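Putative sugar binding protein (Salmonella enterica subsp. enterica serovar Typhimurium, PDB 3KNZ) probably binds sugar phosphates or related carbohydrate derivatives through SIS-type domains, though its exact activity is not established. Local coordinates at residues L218-S223 with Q272-M277; A224-T229 with C251-Y256; R69-R74 with L171-V176. One frame throughout, in Å; residues are numbered along the deposited sequence. Where two conformers were deposited one is given.

Contact 1 of 3, residues L218-S223 with Q272-M277; sequences LALRDS and QSALIM
S223 meets A274 without any ring taking part: the flat group here is the peptide carbonyl of L220, and the S223 hydroxyl approaches it tilted 32° out of the carbonyl plane. In one of its two conformers, S223 OG lies 2.7 Å from L220 O, with a C=O...OG angle of 126°. OG stands between the backbone N and the carbonyl carbon (chi1 60°), which turns it back over the last turn of the helix. Because S223 has a second conformer, this bond is less certain. The same side chain sets its CB 3.8 Å from A274 CB, and alanine is small enough for the chain to pass this closely. This is where helix 217-221 ends beside a parallel sheet of the alpha/beta kind found in SIS domains, just before the chain enters strand 225-230, the neighbour of strand 273-278. Further along, L220 reaches over the sheet with CD2, which touches A274 CB at 4.2 Å and, more loosely, I276 CD1 at 4.4 Å. Branched aliphatic chains suit this buried face, where L333 and L336 of helix 326-339 cover I276, and L336 also packs on L220.

Contact 2 of 3, residues A224-T229 with C251-Y256; sequences ADIRLT and CPVSGY
Strands 225-229 and 253-256 run parallel, 19° apart, with I226 paired to V253 and the following residues in step through T229 with Y256. I226 N to P252 O (3.0 Å), S254 N to I226 O, L228 N to S254 O and Y256 N to L228 O (2.7 Å) form a zigzag of bonds, which proline, lacking an N-H, joins through its carbonyl. On the face bearing I226, L228 and V253, L228 CG meets V253 CG1 at 4.1 Å, branched chains filling a buried layer under M245. G255 pairs with L228 without a side chain, its CA 3.1 Å from L228 O. The other face carries R227, S254, T229 and Y256, polar and aromatic together. R227 bends at chi2 (-72°) and crosses Y256 obliquely, guanidinium and ring planes 43° apart; R227 NH1 makes a weak bond to Y256 OH at 3.0 Å. R227 CD lies near the plane of the Y256 ring, at its edge, as does L228 O. Towards D225 the arginine has an ion pair whose modelled geometry is doubtful. An imidazole, probably from crystallisation, sits about 3 Å from the side chain of R227. Helix 235-249 connects the two strands, making this a beta-alpha-beta crossover, the repeating element of the Rossmann-like sheet of SIS domains.

Contact 3 of 3, residues R69-R74 with L171-V176; sequences RTFMQR and LLALAV
F71 and M72 straddle A173, one on each flank of its methyl group, and the packing is closest on the phenylalanine side. There, L174 CD1 lies 3.4 Å from F71 CE2 and is equally near CZ, so a single methyl bears obliquely on the CE2-CZ side of the ring. The two side chains cross at about a right angle. F71 reaches this place with CG anti to its backbone N (chi1 -169°), which swings the ring off the flank of its helix towards the other one. A173 is the pivot: its CA lies 5.1 Å from the CA of M72, an approach that a side chain of one carbon permits, and the axes of the two segments approach to 8.7 Å at 8°. On the other flank the contact is looser. M72, present as selenomethionine, bends at chi2 and chi3 until CE rests 3.8 Å from A173 CB, whereas the same M72 CE is 4.4 Å from L172 CG. A long, flexible side chain suits this flank, since it can curl to the shape of its neighbours, V80 among them.

Around the helix from these apolar residues the character changes. T70 and R74 are partly exposed, and the polar side chains of R69, Q73 and R74 turn to the second subunit. R69 and Q73 hydrogen-bond to T92 of that subunit, while R74 forms a salt bridge with E91 of it and another with D323 of its own chain. Helix 59-76 thus has an oily side on helix 161-179 and a polar, charged side at the second subunit. The two helices pack nearly parallel beside the parallel sheet, as helices do in the alpha/beta fold of SIS domains.

Overall arrangement
From the N terminus, the chain first passes through helix 59-76 and, after strands of the first parallel sheet, returns as helix 161-179; contact 3 closes that loop, joining two helices of the first sheet's half. It is complete before the other two begin. Helix 217-221 then opens contact 1, and strand 225-230 follows at once to open contact 2, which closes at strand 253-257. Contact 1 closes later, at strand 273-278, so contact 2 is nested inside it. These two tie a helix end and two neighbouring strand pairs into the second sheet, where strand 225-230 is central to the three; their centres are about 9 Å apart. Contact 3 lies across the chain's centre, about 30 Å from contact 2 between centres.

Contact 1 of 3, residues L218-S223 with Q272-M277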
loop_
_atom_site.group_PDB
_atom_site.type_symbol
_atom_site.label_atom_id
_atom_site.label_comp_id
_atom_site.label_asym_id
_atom_site.label_seq_id
_atom_site.Cartn_x
_atom_site.Cartn_y
_atom_site.Cartn_z
ATOM N N LEU A 218 5.641 -5.048 30.906
ATOM C CA LEU A 218 5.059 -6.387 31.077
ATOM C C LEU A 218 3.745 -6.621 30.312
ATOM O O LEU A 218 3.590 -7.645 29.639
ATOM C CB LEU A 218 4.866 -6.684 32.575
ATOM C CG LEU A 218 6.164 -6.797 33.389
ATOM C CD1 LEU A 218 5.895 -6.793 34.893
ATOM C CD2 LEU A 218 6.960 -8.039 32.971
ATOM N N ALA A 219 2.807 -5.681 30.412
ATOM C CA ALA A 219 1.518 -5.824 29.742
ATOM C C ALA A 219 1.687 -6.082 28.242
ATOM O O ALA A 219 1.072 -7.001 27.685
ATOM C CB ALA A 219 0.661 -4.586 29.983
ATOM N N LEU A 220 2.530 -5.281 27.592
ATOM C CA LEU A 220 2.753 -5.418 26.149
ATOM C C LEU A 220 3.509 -6.698 25.789
ATOM O O LEU A 220 3.318 -7.246 24.704
ATOM C CB LEU A 220 3.446 -4.174 25.578
ATOM C CG LEU A 220 2.571 -2.913 25.522
ATOM C CD1 LEU A 220 3.410 -1.683 25.232
ATOM C CD2 LEU A 220 1.459 -3.052 24.497
ATOM N N ARG A 221 4.358 -7.175 26.694
ATOM C CA ARG A 221 5.065 -8.438 26.473
ATOM C C ARG A 221 4.055 -9.595 26.436
ATOM O O ARG A 221 4.152 -10.487 25.594
ATOM C CB ARG A 221 6.082 -8.710 27.588
ATOM C CG ARG A 221 7.201 -7.685 27.728
ATOM C CD ARG A 221 8.158 -8.073 28.856
ATOM N N ASP A 222 3.077 -9.557 27.344
ATOM C CA ASP A 222 2.065 -10.619 27.470
ATOM C C ASP A 222 0.923 -10.598 26.425
ATOM O O ASP A 222 -0.042 -11.354 26.554
ATOM C CB ASP A 222 1.469 -10.594 28.889
ATOM N N SER A 223 1.024 -9.751 25.400
ATOM C CA SER A 223 -0.009 -9.671 24.366
ATOM C C SER A 223 0.401 -10.482 23.132
ATOM O O SER A 223 1.551 -10.404 22.680
ATOM C CB SER A 223 -0.268 -8.215 23.979
ATOM O OG SER A 223 0.907 -7.609 23.469
ATOM N N GLN A 272 -7.401 -10.998 22.312
ATOM C CA GLN A 272 -5.995 -11.239 22.657
ATOM C C GLN A 272 -5.060 -10.128 22.146
ATOM O O GLN A 272 -3.861 -10.138 22.432
ATOM C CB GLN A 272 -5.508 -12.567 22.057
ATOM C CG GLN A 272 -6.532 -13.704 22.010
ATOM C CD GLN A 272 -7.152 -14.030 23.350
ATOM O OE1 GLN A 272 -6.491 -13.997 24.387
ATOM N NE2 GLN A 272 -8.437 -14.369 23.329
ATOM N N SER A 273 -5.603 -9.187 21.380
ATOM C CA SER A 273 -4.811 -8.103 20.807
ATOM C C SER A 273 -4.638 -6.911 21.728
ATOM O O SER A 273 -5.474 -6.652 22.589
ATOM C CB SER A 273 -5.474 -7.590 19.535
ATOM O OG SER A 273 -5.609 -8.610 18.580
ATOM N N ALA A 274 -3.539 -6.190 21.519
ATOM C CA ALA A 274 -3.249 -4.959 22.246
ATOM C C ALA A 274 -3.325 -3.836 21.234
ATOM O O ALA A 274 -2.856 -3.972 20.102
ATOM C CB ALA A 274 -1.873 -5.000 22.887
ATOM N N LEU A 275 -3.944 -2.734 21.628
ATOM C CA LEU A 275 -4.072 -1.595 20.746
ATOM C C LEU A 275 -3.250 -0.432 21.281
ATOM O O LEU A 275 -3.288 -0.132 22.477
ATOM C CB LEU A 275 -5.538 -1.164 20.634
ATOM C CG LEU A 275 -5.837 -0.025 19.651
ATOM C CD1 LEU A 275 -5.484 -0.446 18.230
ATOM C CD2 LEU A 275 -7.298 0.389 19.731
ATOM N N ILE A 276 -2.472 0.180 20.398
ATOM C CA ILE A 276 -1.761 1.395 20.712
ATOM C C ILE A 276 -2.377 2.366 19.735
ATOM O O ILE A 276 -2.402 2.121 18.528
ATOM C CB ILE A 276 -0.245 1.296 20.522
ATOM C CG1 ILE A 276 0.345 0.272 21.508
ATOM C CG2 ILE A 276 0.389 2.661 20.756
ATOM C CD1 ILE A 276 1.840 0.050 21.380
HETATM N N MSE A 277 -2.913 3.454 20.259
HETATM C CA MSE A 277 -3.624 4.412 19.446
HETATM C C MSE A 277 -2.979 5.767 19.615
HETATM O O MSE A 277 -2.584 6.140 20.722
HETATM C CB MSE A 277 -5.074 4.461 19.922
HETATM C CG MSE A 277 -6.077 4.993 18.921
HETATM SE SE MSE A 277 -7.862 5.052 19.707
HETATM C CE MSE A 277 -7.805 3.407 20.738
#

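Contact 2 of 3, residues A224-T229 with C251-Y256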
loop_
_atom_site.group_PDB
_atom_site.type_symbol
_atom_site.label_atom_id
_atom_site.label_comp_id
_atom_site.label_asym_id
_atom_site.label_seq_id
_atom_site.Cartn_x
_atom_site.Cartn_y
_atom_site.Cartn_z
ATOM N N ALA A 224 -0.545 -11.257 22.593
ATOM C CA ALA A 224 -0.314 -12.117 21.417
ATOM C C ALA A 224 0.180 -11.351 20.197
ATOM O O ALA A 224 1.079 -11.801 19.489
ATOM C CB ALA A 224 -1.598 -12.871 21.060
ATOM N N ASP A 225 -0.448 -10.208 19.944
ATOM C CA ASP A 225 -0.080 -9.359 18.829
ATOM C C ASP A 225 -0.514 -7.930 19.124
ATOM O O ASP A 225 -1.471 -7.686 19.865
ATOM C CB ASP A 225 -0.712 -9.850 17.527
ATOM C CG ASP A 225 -2.220 -9.717 17.522
ATOM O OD1 ASP A 225 -2.837 -9.727 18.603
ATOM O OD2 ASP A 225 -2.794 -9.610 16.430
ATOM N N ILE A 226 0.194 -6.990 18.521
ATOM C CA ILE A 226 -0.040 -5.592 18.773
ATOM C C ILE A 226 -0.530 -4.918 17.510
ATOM O O ILE A 226 -0.020 -5.176 16.429
ATOM C CB ILE A 226 1.265 -4.922 19.243
ATOM C CG1 ILE A 226 1.769 -5.624 20.516
ATOM C CG2 ILE A 226 1.056 -3.420 19.446
ATOM C CD1 ILE A 226 3.187 -5.240 20.947
ATOM N N ARG A 227 -1.526 -4.057 17.658
ATOM C CA ARG A 227 -2.073 -3.321 16.537
ATOM C C ARG A 227 -1.950 -1.833 16.860
ATOM O O ARG A 227 -2.287 -1.395 17.965
ATOM C CB ARG A 227 -3.538 -3.697 16.341
ATOM C CG ARG A 227 -3.811 -5.200 16.312
ATOM C CD ARG A 227 -3.308 -5.867 15.048
ATOM N NE ARG A 227 -3.499 -7.315 15.098
ATOM C CZ ARG A 227 -3.366 -8.141 14.057
ATOM N NH1 ARG A 227 -3.066 -7.677 12.857
ATOM N NH2 ARG A 227 -3.562 -9.443 14.216
ATOM N N LEU A 228 -1.451 -1.063 15.902
ATOM C CA LEU A 228 -1.276 0.370 16.075
ATOM C C LEU A 228 -2.228 1.081 15.144
ATOM O O LEU A 228 -2.381 0.669 14.002
ATOM C CB LEU A 228 0.143 0.786 15.692
ATOM C CG LEU A 228 1.269 -0.075 16.239
ATOM C CD1 LEU A 228 2.606 0.573 15.892
ATOM C CD2 LEU A 228 1.116 -0.253 17.735
ATOM N N THR A 229 -2.865 2.144 15.612
ATOM C CA THR A 229 -3.756 2.907 14.751
ATOM C C THR A 229 -3.547 4.391 14.965
ATOM O O THR A 229 -2.966 4.816 15.960
ATOM C CB THR A 229 -5.244 2.583 14.994
ATOM O OG1 THR A 229 -6.045 3.154 13.941
ATOM C CG2 THR A 229 -5.697 3.135 16.335
ATOM N N CYS A 251 7.424 -10.355 17.038
ATOM C CA CYS A 251 6.046 -10.843 17.083
ATOM C C CYS A 251 5.152 -9.892 16.262
ATOM O O CYS A 251 5.551 -8.769 15.949
ATOM C CB CYS A 251 5.567 -11.094 18.519
ATOM S SG CYS A 251 5.929 -9.802 19.692
ATOM N N PRO A 252 3.947 -10.349 15.898
ATOM C CA PRO A 252 3.104 -9.591 14.972
ATOM C C PRO A 252 2.693 -8.196 15.413
ATOM O O PRO A 252 2.151 -8.017 16.510
ATOM C CB PRO A 252 1.857 -10.481 14.809
ATOM C CG PRO A 252 2.251 -11.827 15.331
ATOM C CD PRO A 252 3.253 -11.545 16.403
ATOM N N VAL A 253 2.939 -7.224 14.534
ATOM C CA VAL A 253 2.560 -5.845 14.776
ATOM C C VAL A 253 2.142 -5.197 13.460
ATOM O O VAL A 253 2.872 -5.242 12.479
ATOM C CB VAL A 253 3.706 -5.030 15.399
ATOM C CG1 VAL A 253 3.195 -3.646 15.822
ATOM C CG2 VAL A 253 4.304 -5.769 16.591
ATOM N N SER A 254 0.959 -4.598 13.442
ATOM C CA SER A 254 0.463 -3.938 12.249
ATOM C C SER A 254 -0.046 -2.544 12.583
ATOM O O SER A 254 -0.580 -2.304 13.661
ATOM C CB SER A 254 -0.647 -4.771 11.608
ATOM O OG SER A 254 -0.142 -6.015 11.173
ATOM N N GLY A 255 0.131 -1.626 11.645
ATOM C CA GLY A 255 -0.320 -0.247 11.815
ATOM C C GLY A 255 -1.395 0.093 10.799
ATOM O O GLY A 255 -1.189 -0.059 9.600
ATOM N N TYR A 256 -2.538 0.570 11.273
ATOM C CA TYR A 256 -3.640 0.885 10.384
ATOM C C TYR A 256 -4.045 2.344 10.469
ATOM O O TYR A 256 -3.815 2.998 11.484
ATOM C CB TYR A 256 -4.862 0.055 10.779
ATOM C CG TYR A 256 -4.623 -1.435 10.841
ATOM C CD1 TYR A 256 -3.964 -2.004 11.923
ATOM C CD2 TYR A 256 -5.085 -2.278 9.840
ATOM C CE1 TYR A 256 -3.751 -3.359 11.995
ATOM C CE2 TYR A 256 -4.880 -3.636 9.905
ATOM C CZ TYR A 256 -4.211 -4.172 10.981
ATOM O OH TYR A 256 -4.006 -5.527 11.057
#

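Contact 3 of 3, residues R69-R74 with L171-V176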
loop_
_atom_site.group_PDB
_atom_site.type_symbol
_atom_site.label_atom_id
_atom_site.label_comp_id
_atom_site.label_asym_id
_atom_site.label_seq_id
_atom_site.Cartn_x
_atom_site.Cartn_y
_atom_site.Cartn_z
ATOM N N ARG A 69 4.714 12.941 2.309
ATOM C CA ARG A 69 3.925 13.189 1.098
ATOM C C ARG A 69 3.201 14.546 1.086
ATOM O O ARG A 69 3.425 15.367 0.193
ATOM C CB ARG A 69 2.925 12.048 0.855
ATOM C CG ARG A 69 2.250 12.091 -0.530
ATOM C CD ARG A 69 1.319 10.896 -0.761
ATOM N NE ARG A 69 0.106 10.973 0.054
ATOM C CZ ARG A 69 -1.057 11.472 -0.370
ATOM N NH1 ARG A 69 -1.189 11.928 -1.609
ATOM N NH2 ARG A 69 -2.108 11.506 0.441
ATOM N N THR A 70 2.339 14.774 2.072
ATOM C CA THR A 70 1.566 16.018 2.143
ATOM C C THR A 70 2.434 17.269 2.109
ATOM O O THR A 70 2.165 18.193 1.357
ATOM C CB THR A 70 0.729 16.075 3.423
ATOM O OG1 THR A 70 -0.184 14.976 3.431
ATOM C CG2 THR A 70 -0.043 17.385 3.504
ATOM N N PHE A 71 3.471 17.289 2.937
ATOM C CA PHE A 71 4.358 18.436 3.024
ATOM C C PHE A 71 4.983 18.696 1.670
ATOM O O PHE A 71 5.109 19.841 1.249
ATOM C CB PHE A 71 5.448 18.195 4.078
ATOM C CG PHE A 71 6.247 19.423 4.412
ATOM C CD1 PHE A 71 5.735 20.376 5.277
ATOM C CD2 PHE A 71 7.499 19.624 3.867
ATOM C CE1 PHE A 71 6.446 21.501 5.592
ATOM C CE2 PHE A 71 8.222 20.754 4.175
ATOM C CZ PHE A 71 7.693 21.696 5.038
HETATM N N MSE A 72 5.354 17.627 0.975
HETATM C CA MSE A 72 5.960 17.781 -0.338
HETATM C C MSE A 72 4.991 18.288 -1.389
HETATM O O MSE A 72 5.361 19.122 -2.216
HETATM C CB MSE A 72 6.572 16.479 -0.819
HETATM C CG MSE A 72 7.733 16.019 0.018
HETATM SE SE MSE A 72 9.101 15.303 -1.159
HETATM C CE MSE A 72 9.401 16.897 -2.224
ATOM N N GLN A 73 3.764 17.775 -1.376
ATOM C CA GLN A 73 2.757 18.222 -2.332
ATOM C C GLN A 73 2.570 19.711 -2.231
ATOM O O GLN A 73 2.608 20.420 -3.226
ATOM C CB GLN A 73 1.397 17.610 -2.040
ATOM C CG GLN A 73 1.223 16.174 -2.396
ATOM C CD GLN A 73 -0.172 15.704 -2.057
ATOM O OE1 GLN A 73 -0.961 15.382 -2.949
ATOM N NE2 GLN A 73 -0.505 15.715 -0.769
ATOM N N ARG A 74 2.355 20.169 -1.009
ATOM C CA ARG A 74 2.082 21.570 -0.745
ATOM C C ARG A 74 3.189 22.488 -1.245
ATOM O O ARG A 74 2.938 23.403 -2.029
ATOM C CB ARG A 74 1.876 21.774 0.758
ATOM C CG ARG A 74 1.384 23.155 1.160
ATOM C CD ARG A 74 1.181 23.206 2.656
ATOM N NE ARG A 74 0.243 22.174 3.074
ATOM C CZ ARG A 74 0.194 21.648 4.293
ATOM N NH1 ARG A 74 1.054 22.030 5.231
ATOM N NH2 ARG A 74 -0.702 20.709 4.572
ATOM N N LEU A 171 13.145 19.099 3.266
ATOM C CA LEU A 171 14.061 20.153 2.835
ATOM C C LEU A 171 14.073 20.265 1.306
ATOM O O LEU A 171 14.229 21.357 0.761
ATOM C CB LEU A 171 15.474 19.920 3.380
ATOM C CG LEU A 171 15.598 19.995 4.906
ATOM C CD1 LEU A 171 17.042 19.724 5.311
ATOM C CD2 LEU A 171 15.090 21.331 5.465
ATOM N N LEU A 172 13.909 19.144 0.609
ATOM C CA LEU A 172 13.847 19.200 -0.845
ATOM C C LEU A 172 12.640 20.049 -1.258
ATOM O O LEU A 172 12.757 20.921 -2.120
ATOM C CB LEU A 172 13.770 17.800 -1.459
ATOM C CG LEU A 172 13.624 17.748 -2.987
ATOM C CD1 LEU A 172 14.717 18.556 -3.670
ATOM C CD2 LEU A 172 13.625 16.310 -3.497
ATOM N N ALA A 173 11.495 19.806 -0.619
ATOM C CA ALA A 173 10.259 20.544 -0.898
ATOM C C ALA A 173 10.443 22.045 -0.690
ATOM O O ALA A 173 9.919 22.856 -1.461
ATOM C CB ALA A 173 9.121 20.024 -0.027
ATOM N N LEU A 174 11.172 22.414 0.363
ATOM C CA LEU A 174 11.466 23.823 0.646
ATOM C C LEU A 174 12.395 24.410 -0.407
ATOM O O LEU A 174 12.299 25.601 -0.733
ATOM C CB LEU A 174 12.053 23.993 2.053
ATOM C CG LEU A 174 11.029 24.214 3.174
ATOM C CD1 LEU A 174 9.714 23.495 2.919
ATOM C CD2 LEU A 174 11.615 23.852 4.538
ATOM N N ALA A 175 13.289 23.576 -0.939
ATOM C CA ALA A 175 14.202 24.008 -1.989
ATOM C C ALA A 175 13.409 24.283 -3.270
ATOM O O ALA A 175 13.650 25.281 -3.951
ATOM C CB ALA A 175 15.282 22.964 -2.234
ATOM N N VAL A 176 12.452 23.410 -3.586
ATOM C CA VAL A 176 11.621 23.592 -4.775
ATOM C C VAL A 176 10.760 24.849 -4.638
ATOM O O VAL A 176 10.629 25.626 -5.590
ATOM C CB VAL A 176 10.724 22.353 -5.058
ATOM C CG1 VAL A 176 9.683 22.665 -6.133
ATOM C CG2 VAL A 176 11.584 21.147 -5.454
#